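Local coordinates for DegV family protein (Eubacterium eligens, PDB 3FDJ) that is of unknown function but, as a member of the DegV family, probably binds a fatty acid in the manner of its characterised relatives, at residues A3-A8 and G73-I78; S58-P63 and G259-Y264; M122-E127 and G223-I228. All blocks are in the same frame, centred on the assembly; numbering follows the deposited sequence.

Contact 1 of 3, residues A3-A8 and G73-I78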
ATOM      1  N   ALA A   3      10.212  22.907   7.892  1.00 20.88           N
ATOM      2  CA  ALA A   3       9.014  22.051   8.204  1.00 20.54           C
ATOM      3  C   ALA A   3       8.672  21.144   7.015  1.00 19.37           C
ATOM      4  O   ALA A   3       8.053  21.599   6.034  1.00 20.19           O
ATOM      5  CB  ALA A   3       7.843  22.951   8.536  1.00 20.72           C
HETATM    6  N   MSE A   4       9.054  19.870   7.070  1.00 17.21           N
HETATM    7  CA  MSE A   4       8.986  19.044   5.853  1.00 15.32           C
HETATM    8  C   MSE A   4       7.584  18.506   5.608  1.00 13.94           C
HETATM    9  O   MSE A   4       6.760  18.446   6.512  1.00 16.29           O
HETATM   10  CB  MSE A   4       9.981  17.906   5.916  1.00 14.80           C
HETATM   11  CG  MSE A   4      11.364  18.385   6.251  1.00 15.36           C
HETATM   12 SE   MSE A   4      12.695  17.005   5.902  0.80 17.16          SE
HETATM   13  CE  MSE A   4      14.007  17.647   7.146  1.00 18.19           C
ATOM     14  N   ARG A   5       7.304  18.159   4.369  1.00 10.95           N
ATOM     15  CA  ARG A   5       5.998  17.692   3.970  1.00  9.46           C
ATOM     16  C   ARG A   5       6.115  16.281   3.415  1.00  8.99           C
ATOM     17  O   ARG A   5       6.978  16.009   2.565  1.00  8.71           O
ATOM     18  CB  ARG A   5       5.435  18.588   2.882  1.00  9.96           C
ATOM     19  CG  ARG A   5       4.131  18.112   2.270  1.00 11.05           C
ATOM     20  CD  ARG A   5       3.589  19.138   1.278  1.00 15.67           C
ATOM     21  NE  ARG A   5       3.007  20.192   2.045  1.00 19.59           N
ATOM     22  CZ  ARG A   5       1.706  20.379   2.258  1.00 22.00           C
ATOM     23  NH1 ARG A   5       0.767  19.642   1.668  1.00 23.73           N
ATOM     24  NH2 ARG A   5       1.350  21.364   3.040  1.00 23.76           N
ATOM     25  N   LEU A   6       5.227  15.409   3.870  1.00  7.62           N
ATOM     26  CA  LEU A   6       5.087  14.065   3.336  1.00  8.37           C
ATOM     27  C   LEU A   6       3.837  13.963   2.429  1.00  8.22           C
ATOM     28  O   LEU A   6       2.764  14.451   2.774  1.00  8.65           O
ATOM     29  CB  LEU A   6       5.033  13.043   4.489  1.00  8.16           C
ATOM     30  CG  LEU A   6       6.223  13.045   5.453  1.00 10.24           C
ATOM     31  CD1 LEU A   6       6.069  11.911   6.523  1.00 11.25           C
ATOM     32  CD2 LEU A   6       7.560  12.960   4.732  1.00  8.85           C
ATOM     33  N   VAL A   7       3.996  13.342   1.265  1.00  8.66           N
ATOM     34  CA  VAL A   7       2.906  13.162   0.310  1.00  8.59           C
ATOM     35  C   VAL A   7       2.900  11.700  -0.116  1.00  9.28           C
ATOM     36  O   VAL A   7       3.978  11.082  -0.254  1.00  9.23           O
ATOM     37  CB  VAL A   7       3.089  14.088  -0.923  1.00  9.39           C
ATOM     38  CG1 VAL A   7       1.947  13.932  -1.929  1.00  9.55           C
ATOM     39  CG2 VAL A   7       3.171  15.583  -0.495  1.00  7.98           C
ATOM     40  N   ALA A   8       1.713  11.128  -0.306  1.00  7.99           N
ATOM     41  CA  ALA A   8       1.632   9.763  -0.825  1.00  8.71           C
ATOM     42  C   ALA A   8       0.407   9.601  -1.668  1.00  9.60           C
ATOM     43  O   ALA A   8      -0.587  10.280  -1.459  1.00  9.83           O
ATOM     44  CB  ALA A   8       1.612   8.749   0.326  1.00  7.72           C
ATOM     45  N   GLY A  73       1.724  21.736  -2.457  1.00 14.37           N
ATOM     46  CA  GLY A  73       1.489  23.035  -1.873  1.00 15.69           C
ATOM     47  C   GLY A  73       2.592  23.989  -2.267  1.00 16.00           C
ATOM     48  O   GLY A  73       2.853  24.211  -3.466  1.00 15.88           O
ATOM     49  N   ASP A  74       3.254  24.560  -1.274  1.00 16.26           N
ATOM     50  CA  ASP A  74       4.387  25.432  -1.561  1.00 16.97           C
ATOM     51  C   ASP A  74       5.566  25.160  -0.622  1.00 16.41           C
ATOM     52  O   ASP A  74       6.402  26.025  -0.348  1.00 16.58           O
ATOM     53  CB  ASP A  74       3.951  26.901  -1.574  1.00 18.63           C
ATOM     54  CG  ASP A  74       3.829  27.487  -0.210  1.00 22.42           C
ATOM     55  OD1 ASP A  74       3.366  26.765   0.704  1.00 28.58           O
ATOM     56  OD2 ASP A  74       4.218  28.676  -0.055  1.00 28.78           O
ATOM     57  N   ASP A  75       5.671  23.923  -0.163  1.00 14.88           N
ATOM     58  CA  ASP A  75       6.754  23.589   0.750  1.00 14.64           C
ATOM     59  C   ASP A  75       8.054  23.335   0.003  1.00 13.72           C
ATOM     60  O   ASP A  75       8.072  22.952  -1.167  1.00 11.90           O
ATOM     61  CB  ASP A  75       6.338  22.414   1.638  1.00 15.32           C
ATOM     62  CG  ASP A  75       5.365  22.853   2.723  1.00 18.08           C
ATOM     63  OD1 ASP A  75       5.500  24.001   3.220  1.00 25.46           O
ATOM     64  OD2 ASP A  75       4.436  22.105   3.069  1.00 20.68           O
ATOM     65  N   ASP A  76       9.158  23.573   0.691  1.00 12.56           N
ATOM     66  CA  ASP A  76      10.444  23.446   0.081  1.00 12.83           C
ATOM     67  C   ASP A  76      11.185  22.137   0.323  1.00 11.76           C
ATOM     68  O   ASP A  76      12.243  21.936  -0.261  1.00 11.72           O
ATOM     69  CB  ASP A  76      11.317  24.613   0.487  1.00 13.62           C
ATOM     70  CG  ASP A  76      10.930  25.886  -0.238  1.00 16.32           C
ATOM     71  OD1 ASP A  76      10.557  25.812  -1.446  1.00 17.38           O
ATOM     72  OD2 ASP A  76      10.991  26.942   0.398  1.00 19.11           O
ATOM     73  N   GLU A  77      10.675  21.289   1.199  1.00 10.91           N
ATOM     74  CA  GLU A  77      11.245  19.959   1.412  1.00 11.09           C
ATOM     75  C   GLU A  77      10.104  18.943   1.434  1.00 10.01           C
ATOM     76  O   GLU A  77       9.261  18.958   2.330  1.00  9.62           O
ATOM     77  CB  GLU A  77      12.017  19.879   2.751  1.00 12.04           C
ATOM     78  CG  GLU A  77      13.239  20.732   2.780  1.00 14.18           C
ATOM     79  CD  GLU A  77      13.981  20.748   4.119  1.00 17.34           C
ATOM     80  OE1 GLU A  77      13.366  20.948   5.190  1.00 18.01           O
ATOM     81  OE2 GLU A  77      15.218  20.625   4.063  1.00 20.80           O
ATOM     82  N   ILE A  78      10.070  18.078   0.431  1.00  8.69           N
ATOM     83  CA  ILE A  78       8.972  17.152   0.235  1.00  8.09           C
ATOM     84  C   ILE A  78       9.484  15.754  -0.056  1.00  8.53           C
ATOM     85  O   ILE A  78      10.398  15.570  -0.880  1.00  7.59           O
ATOM     86  CB  ILE A  78       8.062  17.593  -0.943  1.00  8.07           C
ATOM     87  CG1 ILE A  78       7.576  19.044  -0.771  1.00  8.73           C
ATOM     88  CG2 ILE A  78       6.851  16.611  -1.142  1.00  8.99           C
ATOM     89  CD1 ILE A  78       6.730  19.556  -1.945  1.00  9.25           C
TER
HETATM   90  O   HOH W   1       9.085  22.094   3.600  1.00 23.05           O
HETATM   91  O   HOH W   2       5.468  21.569   6.054  1.00 37.26           O
HETATM   92  O   HOH W   3      11.109  22.268   5.304  1.00 38.48           O
HETATM   93  O   HOH W   4       3.173  22.979   5.088  1.00 27.27           O
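Asp-75 OD2 is the polar atom on which this contact turns. Arg-5 NE donates to it over 2.6 Å in a nearly straight bond (170°), the heart of a salt bridge, while Arg-5 NH2 adds a weak second bond to the same oxygen. A water joins in: it donates to Asp-75 OD2 and accepts from Arg-5 NH2. NE reaches the carboxylate on its anti side, and OD2 sits in the guanidinium plane, at its edge. The arginine leaves the strand with CG anti to the backbone N (chi1 174°) and then bends at chi3, which brings its flat end to the loop at 73-75; NH1 is taken by the carbonyl of Ala-71, so the head is held from two directions at the end of helix 65-72.

Next to this salt bridge the two strands run parallel. Arg-5 N bonds to Glu-77 O at 2.9 Å, and Arg-5 O receives a CA-H...O contact from Ile-78 CA at 3.3 Å. Toward the N terminus, selenomethionine Met-4 lays CG against Glu-77 OE1 at 3.4 Å, and one water joins that carboxylate oxygen to Ala-3 N. Farther along, Val-7 CG2 meets Ile-78 CG2 at 3.9 Å, a methyl pair that helix 65-72 covers through Trp-68, Ala-71 and Phe-72. Leu-6 points to the other face and packs on helix 120-134. Neighbouring parallel strands with helices on both faces are the mark of a layered alpha/beta sheet, here that of the N-terminal part of the DegV fold.

Contact 2 of 3, residues S58-P63 and G259-Y264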
ATOM      1  N   SER A  58     -13.724  -2.842 -15.263  1.00 15.02           N
ATOM      2  CA  SER A  58     -13.460  -1.703 -14.409  1.00 13.73           C
ATOM      3  C   SER A  58     -11.965  -1.444 -14.451  1.00 12.78           C
ATOM      4  O   SER A  58     -11.180  -2.336 -14.795  1.00 11.01           O
ATOM      5  CB  SER A  58     -13.947  -1.934 -12.979  1.00 13.75           C
ATOM      6  OG  SER A  58     -13.481  -3.167 -12.480  1.00 13.37           O
ATOM      7  N   TYR A  59     -11.605  -0.216 -14.100  1.00 12.14           N
ATOM      8  CA  TYR A  59     -10.285   0.336 -14.362  1.00 12.54           C
ATOM      9  C   TYR A  59      -9.817   1.186 -13.207  1.00 11.92           C
ATOM     10  O   TYR A  59     -10.626   1.640 -12.410  1.00 12.54           O
ATOM     11  CB  TYR A  59     -10.345   1.256 -15.580  1.00 13.26           C
ATOM     12  CG  TYR A  59     -10.981   0.637 -16.794  1.00 14.39           C
ATOM     13  CD1 TYR A  59     -10.228  -0.134 -17.673  1.00 17.60           C
ATOM     14  CD2 TYR A  59     -12.327   0.794 -17.044  1.00 16.13           C
ATOM     15  CE1 TYR A  59     -10.812  -0.728 -18.784  1.00 17.66           C
ATOM     16  CE2 TYR A  59     -12.914   0.227 -18.151  1.00 17.72           C
ATOM     17  CZ  TYR A  59     -12.149  -0.532 -19.016  1.00 18.18           C
ATOM     18  OH  TYR A  59     -12.734  -1.102 -20.118  1.00 17.75           O
ATOM     19  N   THR A  60      -8.503   1.404 -13.122  1.00 11.45           N
ATOM     20  CA  THR A  60      -7.958   2.385 -12.220  1.00 10.89           C
ATOM     21  C   THR A  60      -7.083   3.372 -12.985  1.00 11.36           C
ATOM     22  O   THR A  60      -6.573   3.067 -14.064  1.00 11.34           O
ATOM     23  CB  THR A  60      -7.154   1.738 -11.052  1.00 10.96           C
ATOM     24  OG1 THR A  60      -6.050   0.968 -11.560  1.00 10.04           O
ATOM     25  CG2 THR A  60      -8.080   0.830 -10.225  1.00 11.45           C
ATOM     26  N   ALA A  61      -6.907   4.551 -12.407  1.00 11.34           N
ATOM     27  CA  ALA A  61      -6.074   5.587 -13.012  1.00 11.62           C
ATOM     28  C   ALA A  61      -5.212   6.243 -11.948  1.00 11.90           C
ATOM     29  O   ALA A  61      -5.667   6.464 -10.823  1.00 10.82           O
ATOM     30  CB  ALA A  61      -6.947   6.632 -13.679  1.00 11.50           C
ATOM     31  N   CYS A  62      -3.986   6.601 -12.326  1.00 12.03           N
ATOM     32  CA  CYS A  62      -3.094   7.318 -11.407  1.00 12.59           C
ATOM     33  C   CYS A  62      -3.536   8.789 -11.296  1.00 11.48           C
ATOM     34  O   CYS A  62      -4.382   9.257 -12.088  1.00 11.57           O
ATOM     35  CB  CYS A  62      -1.654   7.197 -11.885  1.00 12.98           C
ATOM     36  SG  CYS A  62      -1.353   8.111 -13.354  1.00 20.78           S
ATOM     37  N   PRO A  63      -2.990   9.541 -10.320  1.00 11.21           N
ATOM     38  CA  PRO A  63      -3.415  10.940 -10.193  1.00 10.20           C
ATOM     39  C   PRO A  63      -2.892  11.828 -11.321  1.00 10.88           C
ATOM     40  O   PRO A  63      -1.832  11.561 -11.878  1.00  9.19           O
ATOM     41  CB  PRO A  63      -2.760  11.386  -8.880  1.00 10.76           C
ATOM     42  CG  PRO A  63      -2.408  10.111  -8.160  1.00 11.35           C
ATOM     43  CD  PRO A  63      -2.056   9.159  -9.253  1.00 10.95           C
ATOM     44  N   GLY A 259      -7.964   1.542   1.992  1.00  9.31           N
ATOM     45  CA  GLY A 259      -8.609   2.609   1.249  1.00  9.28           C
ATOM     46  C   GLY A 259      -9.204   2.051  -0.023  1.00  9.23           C
ATOM     47  O   GLY A 259      -9.234   0.839  -0.206  1.00  8.45           O
ATOM     48  N   GLY A 260      -9.683   2.950  -0.880  1.00  8.80           N
ATOM     49  CA  GLY A 260     -10.401   2.588  -2.103  1.00  9.91           C
ATOM     50  C   GLY A 260      -9.586   1.748  -3.085  1.00  9.76           C
ATOM     51  O   GLY A 260     -10.047   0.728  -3.562  1.00  9.17           O
ATOM     52  N   LEU A 261      -8.373   2.192  -3.381  1.00 10.18           N
ATOM     53  CA  LEU A 261      -7.523   1.530  -4.362  1.00 10.86           C
ATOM     54  C   LEU A 261      -7.155   0.137  -3.893  1.00 11.04           C
ATOM     55  O   LEU A 261      -7.298  -0.848  -4.628  1.00 11.90           O
ATOM     56  CB  LEU A 261      -6.250   2.361  -4.582  1.00 11.05           C
ATOM     57  CG  LEU A 261      -5.303   1.945  -5.716  1.00 12.13           C
ATOM     58  CD1 LEU A 261      -4.475   0.725  -5.353  1.00 15.34           C
ATOM     59  CD2 LEU A 261      -6.102   1.730  -7.028  1.00 13.65           C
ATOM     60  N   CYS A 262      -6.668   0.029  -2.665  1.00 11.49           N
ATOM     61  CA  CYS A 262      -6.335  -1.280  -2.127  1.00 12.41           C
ATOM     62  C   CYS A 262      -7.574  -2.169  -1.978  1.00 11.95           C
ATOM     63  O   CYS A 262      -7.485  -3.369  -2.206  1.00 12.13           O
ATOM     64  CB  CYS A 262      -5.544  -1.189  -0.827  1.00 13.12           C
ATOM     65  SG  CYS A 262      -3.796  -0.615  -1.104  1.00 21.27           S
ATOM     66  N   SER A 263      -8.727  -1.594  -1.671  1.00 10.58           N
ATOM     67  CA  SER A 263      -9.977  -2.379  -1.579  1.00  9.64           C
ATOM     68  C   SER A 263     -10.366  -2.930  -2.946  1.00 10.15           C
ATOM     69  O   SER A 263     -10.788  -4.073  -3.048  1.00  9.48           O
ATOM     70  CB  SER A 263     -11.118  -1.563  -0.963  1.00 10.65           C
ATOM     71  OG  SER A 263     -10.850  -1.243   0.406  1.00  8.99           O
ATOM     72  N   TYR A 264     -10.158  -2.139  -3.997  1.00  9.24           N
ATOM     73  CA  TYR A 264     -10.456  -2.590  -5.357  1.00  9.65           C
ATOM     74  C   TYR A 264      -9.592  -3.801  -5.757  1.00  9.80           C
ATOM     75  O   TYR A 264     -10.119  -4.789  -6.254  1.00  9.18           O
ATOM     76  CB  TYR A 264     -10.305  -1.433  -6.365  1.00  9.44           C
ATOM     77  CG  TYR A 264     -10.469  -1.855  -7.796  1.00  8.27           C
ATOM     78  CD1 TYR A 264     -11.740  -2.057  -8.323  1.00 10.52           C
ATOM     79  CD2 TYR A 264      -9.371  -2.093  -8.617  1.00  8.37           C
ATOM     80  CE1 TYR A 264     -11.915  -2.495  -9.621  1.00 10.16           C
ATOM     81  CE2 TYR A 264      -9.547  -2.517  -9.959  1.00  9.69           C
ATOM     82  CZ  TYR A 264     -10.823  -2.712 -10.441  1.00  9.21           C
ATOM     83  OH  TYR A 264     -11.050  -3.139 -11.725  1.00 10.68           O
TER
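Tyr-264 reaches from helix 260-266 like a bar toward strand 59-61, and the two side chains it meets there approach it differently. Ser-58 comes at the ring edge, with OG in the ring plane, and its OG shares a hydrogen bond of 2.5 Å with Tyr-264 OH; either hydroxyl could be the donor. Thr-60 instead brings its methyl obliquely to the ring, CG2 lying 3.6 Å from Tyr-264 CD2. That same methyl also touches Leu-261 CD2 at 3.9 Å, so it is wedged between the two residues that lie one helical turn apart.

Torsions explain the reach. In Tyr-264 the ring carbon CG stands anti to the backbone N (chi1 174°), which carries the phenol away from the helix, whereas Thr-60 turns CG2 to the helix while its OG1 shares a hydrogen bond with Tyr-265 OH. Asn-168 adds weak bonds to Tyr-264 OH and to Ser-58 O. A phenylalanine in place of Tyr-264 would probably keep the methyl packing but leave Ser-58 OG without its phenolic mate in this buried corner.

The helix begins at Gly-259, its N-cap residue, and Asp-38 receives the amides of Gly-260 and Leu-261, which ties this helix start to the N-terminal part of the chain. Strand and helix run roughly antiparallel, their axes 149° apart. A hexaethylene glycol, probably from the crystallisation liquor, lies about 3 Å from the side chain of Thr-60, a position consistent with the cleft between the two halves of the DegV fold, where relatives hold a fatty acid.

Contact 3 of 3, residues M122-E127 and G223-I228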
HETATM    1  N   MSE A 122       3.945   1.104   2.213  1.00  9.16           N
HETATM    2  CA  MSE A 122       3.970   2.573   2.026  1.00  9.13           C
HETATM    3  C   MSE A 122       3.761   3.252   3.375  1.00  9.42           C
HETATM    4  O   MSE A 122       4.479   4.198   3.706  1.00  9.86           O
HETATM    5  CB  MSE A 122       2.898   3.043   1.022  1.00  9.73           C
HETATM    6  CG  MSE A 122       3.113   2.517  -0.381  1.00 10.63           C
HETATM    7 SE   MSE A 122       1.676   3.027  -1.540  0.80  9.49          SE
HETATM    8  CE  MSE A 122       1.971   5.002  -1.525  1.00  8.43           C
ATOM      9  N   ARG A 123       2.820   2.744   4.179  1.00  8.90           N
ATOM     10  CA  ARG A 123       2.630   3.292   5.527  1.00  9.10           C
ATOM     11  C   ARG A 123       3.886   3.215   6.388  1.00  8.82           C
ATOM     12  O   ARG A 123       4.245   4.200   7.038  1.00  8.06           O
ATOM     13  CB  ARG A 123       1.438   2.651   6.253  1.00  8.78           C
ATOM     14  CG  ARG A 123       1.198   3.278   7.573  1.00 10.16           C
ATOM     15  CD  ARG A 123      -0.060   2.785   8.221  1.00 11.30           C
ATOM     16  NE  ARG A 123      -0.193   3.448   9.505  1.00 11.58           N
ATOM     17  CZ  ARG A 123      -1.337   3.611  10.163  1.00 15.69           C
ATOM     18  NH1 ARG A 123      -2.502   3.145   9.681  1.00 14.01           N
ATOM     19  NH2 ARG A 123      -1.314   4.277  11.309  1.00 16.06           N
ATOM     20  N   ILE A 124       4.551   2.057   6.392  1.00  8.55           N
ATOM     21  CA  ILE A 124       5.787   1.890   7.158  1.00  9.02           C
ATOM     22  C   ILE A 124       6.876   2.874   6.695  1.00  8.85           C
ATOM     23  O   ILE A 124       7.599   3.445   7.507  1.00  9.60           O
ATOM     24  CB  ILE A 124       6.257   0.415   7.141  1.00  9.13           C
ATOM     25  CG1 ILE A 124       5.366  -0.400   8.078  1.00  8.40           C
ATOM     26  CG2 ILE A 124       7.718   0.275   7.577  1.00  8.73           C
ATOM     27  CD1 ILE A 124       5.753  -1.889   8.242  1.00 11.03           C
ATOM     28  N   ILE A 125       7.005   3.059   5.396  1.00  8.98           N
ATOM     29  CA  ILE A 125       7.948   4.047   4.864  1.00  9.31           C
ATOM     30  C   ILE A 125       7.610   5.460   5.388  1.00  8.50           C
ATOM     31  O   ILE A 125       8.473   6.164   5.906  1.00  7.86           O
ATOM     32  CB  ILE A 125       7.990   3.999   3.325  1.00  9.22           C
ATOM     33  CG1 ILE A 125       8.581   2.661   2.884  1.00  9.86           C
ATOM     34  CG2 ILE A 125       8.808   5.170   2.756  1.00 11.27           C
ATOM     35  CD1 ILE A 125       8.383   2.323   1.395  1.00 11.40           C
ATOM     36  N   LEU A 126       6.350   5.845   5.272  1.00  8.76           N
ATOM     37  CA  LEU A 126       5.894   7.167   5.725  1.00  8.81           C
ATOM     38  C   LEU A 126       6.180   7.369   7.204  1.00  9.39           C
ATOM     39  O   LEU A 126       6.654   8.439   7.606  1.00  9.81           O
ATOM     40  CB  LEU A 126       4.409   7.340   5.446  1.00  8.46           C
ATOM     41  CG  LEU A 126       4.070   7.568   3.988  1.00  9.12           C
ATOM     42  CD1 LEU A 126       2.600   7.266   3.744  1.00 11.88           C
ATOM     43  CD2 LEU A 126       4.404   9.012   3.584  1.00  7.79           C
ATOM     44  N   GLU A 127       5.926   6.333   8.006  1.00  8.62           N
ATOM     45  CA  GLU A 127       6.189   6.425   9.429  1.00  9.03           C
ATOM     46  C   GLU A 127       7.681   6.557   9.758  1.00  8.75           C
ATOM     47  O   GLU A 127       8.049   7.184  10.753  1.00  8.40           O
ATOM     48  CB  GLU A 127       5.581   5.262  10.188  1.00  8.39           C
ATOM     49  CG  GLU A 127       4.047   5.263  10.206  1.00 11.61           C
ATOM     50  CD  GLU A 127       3.496   4.116  11.016  1.00 16.35           C
ATOM     51  OE1 GLU A 127       4.184   3.704  11.984  1.00 20.95           O
ATOM     52  OE2 GLU A 127       2.386   3.635  10.712  1.00 17.10           O
ATOM     53  N   GLY A 223       9.877  -9.289  15.541  1.00 11.38           N
ATOM     54  CA  GLY A 223       9.014  -8.553  16.459  1.00 10.96           C
ATOM     55  C   GLY A 223       8.952  -7.043  16.288  1.00 10.53           C
ATOM     56  O   GLY A 223       8.452  -6.362  17.163  1.00 10.38           O
ATOM     57  N   GLY A 224       9.461  -6.522  15.177  1.00 10.31           N
ATOM     58  CA  GLY A 224       9.410  -5.086  14.895  1.00 10.10           C
ATOM     59  C   GLY A 224       8.054  -4.604  14.393  1.00 10.14           C
ATOM     60  O   GLY A 224       7.053  -5.312  14.441  1.00 10.10           O
ATOM     61  N   LYS A 225       8.036  -3.387  13.877  1.00 10.02           N
ATOM     62  CA  LYS A 225       6.808  -2.751  13.479  1.00 10.58           C
ATOM     63  C   LYS A 225       6.031  -3.612  12.469  1.00 10.18           C
ATOM     64  O   LYS A 225       6.609  -4.190  11.558  1.00 10.09           O
ATOM     65  CB  LYS A 225       7.149  -1.377  12.898  1.00 11.13           C
ATOM     66  CG  LYS A 225       5.949  -0.582  12.486  1.00 12.47           C
ATOM     67  CD  LYS A 225       6.343   0.752  11.883  1.00 11.70           C
ATOM     68  CE  LYS A 225       6.968   1.655  12.884  1.00 13.76           C
ATOM     69  NZ  LYS A 225       6.938   3.068  12.419  1.00 12.69           N
ATOM     70  N   LEU A 226       4.719  -3.692  12.675  1.00 10.25           N
ATOM     71  CA  LEU A 226       3.802  -4.518  11.896  1.00 10.48           C
ATOM     72  C   LEU A 226       2.561  -3.700  11.582  1.00  9.96           C
ATOM     73  O   LEU A 226       1.957  -3.095  12.482  1.00  9.22           O
ATOM     74  CB  LEU A 226       3.364  -5.738  12.727  1.00 11.44           C
ATOM     75  CG  LEU A 226       2.212  -6.605  12.184  1.00 12.71           C
ATOM     76  CD1 LEU A 226       2.667  -7.288  10.930  1.00 14.60           C
ATOM     77  CD2 LEU A 226       1.756  -7.611  13.271  1.00 13.74           C
ATOM     78  N   ARG A 227       2.170  -3.674  10.311  1.00  8.93           N
ATOM     79  CA  ARG A 227       0.999  -2.909   9.875  1.00  8.99           C
ATOM     80  C   ARG A 227       0.151  -3.833   9.017  1.00  8.66           C
ATOM     81  O   ARG A 227       0.661  -4.477   8.105  1.00  9.08           O
ATOM     82  CB  ARG A 227       1.428  -1.649   9.079  1.00  8.55           C
ATOM     83  CG  ARG A 227       2.203  -0.623   9.914  1.00  9.19           C
ATOM     84  CD  ARG A 227       1.345  -0.018  10.999  1.00  9.75           C
ATOM     85  NE  ARG A 227       2.063   0.955  11.829  1.00  8.82           N
ATOM     86  CZ  ARG A 227       2.643   0.716  13.001  1.00  9.91           C
ATOM     87  NH1 ARG A 227       2.583  -0.471  13.591  1.00 11.73           N
ATOM     88  NH2 ARG A 227       3.238   1.724  13.623  1.00 11.22           N
ATOM     89  N   ILE A 228      -1.130  -3.939   9.342  1.00  9.14           N
ATOM     90  CA  ILE A 228      -2.038  -4.833   8.625  1.00  9.10           C
ATOM     91  C   ILE A 228      -3.284  -4.049   8.199  1.00  9.81           C
ATOM     92  O   ILE A 228      -3.972  -3.461   9.061  1.00  9.39           O
ATOM     93  CB  ILE A 228      -2.504  -6.010   9.518  1.00  9.66           C
ATOM     94  CG1 ILE A 228      -1.328  -6.728  10.192  1.00  9.01           C
ATOM     95  CG2 ILE A 228      -3.410  -6.974   8.713  1.00  8.95           C
ATOM     96  CD1 ILE A 228      -1.724  -7.816  11.256  1.00 11.62           C
TER
HETATM   97  O   HOH W   5       8.395   2.739  10.041  1.00 13.05           O
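A four-residue salt-bridge network joins helix 120-134 to strand 226-230, with the carboxylate of Glu-127 at its centre among Arg-123, Lys-225 and Arg-227. Arg-227 grips it side-on: NE donates to Glu-127 OE2 at 2.9 Å, almost straight (174°) and in the guanidinium plane, and NH2 donates to Glu-127 OE1 at 2.7 Å, on the syn lone pair. Each oxygen takes a second donor. Lys-225 NZ reaches OE1 of Glu-127 from the anti side at 2.9 Å, and Arg-123 NE, one turn back on the helix, meets OE2 of Glu-127 at 2.9 Å. Four bonds thus fix the rotation of the carboxylate, whose charge probably offsets the closeness of the two arginines.

In the two-lobed DegV fold this is a lobe-to-lobe join, since the helix also packs on strand 5-9 while the strand belongs to the C-terminal sheet. Below the charges, Ile-124 CG1 rests on Arg-227 CG at 3.7 Å. The bend of Arg-227 at chi2 (-66°) swings its guanidinium alongside Lys-225, whose CG lies over one face, offset toward the rim. Asp-252 forms a further salt bridge with Arg-227 NH2, and Tyr-256 takes Arg-123 in a cation-pi contact.

From the N terminus, the chain lays down strand 5-9, and contact 1 closes a loop of 64 residues between its segments, when strand 77-82 starts beside it. The first half of contact 2, 58-63, falls inside that loop, but its partner 259-264 comes almost 200 residues on, so contacts 1 and 2 cross. Contact 3 opens at 122-127, after contact 1 has closed, and ends at 223-228, nested within the span of contact 2. Contact 1 supplies one parallel pairing of the N-terminal sheet, while contacts 2 and 3 bind that sheet and its helix 120-134 to the C-terminal half from opposite sides of the chain's centre. Contacts 1 and 3 also touch, through Leu-6 and Ala-8 against Leu-126.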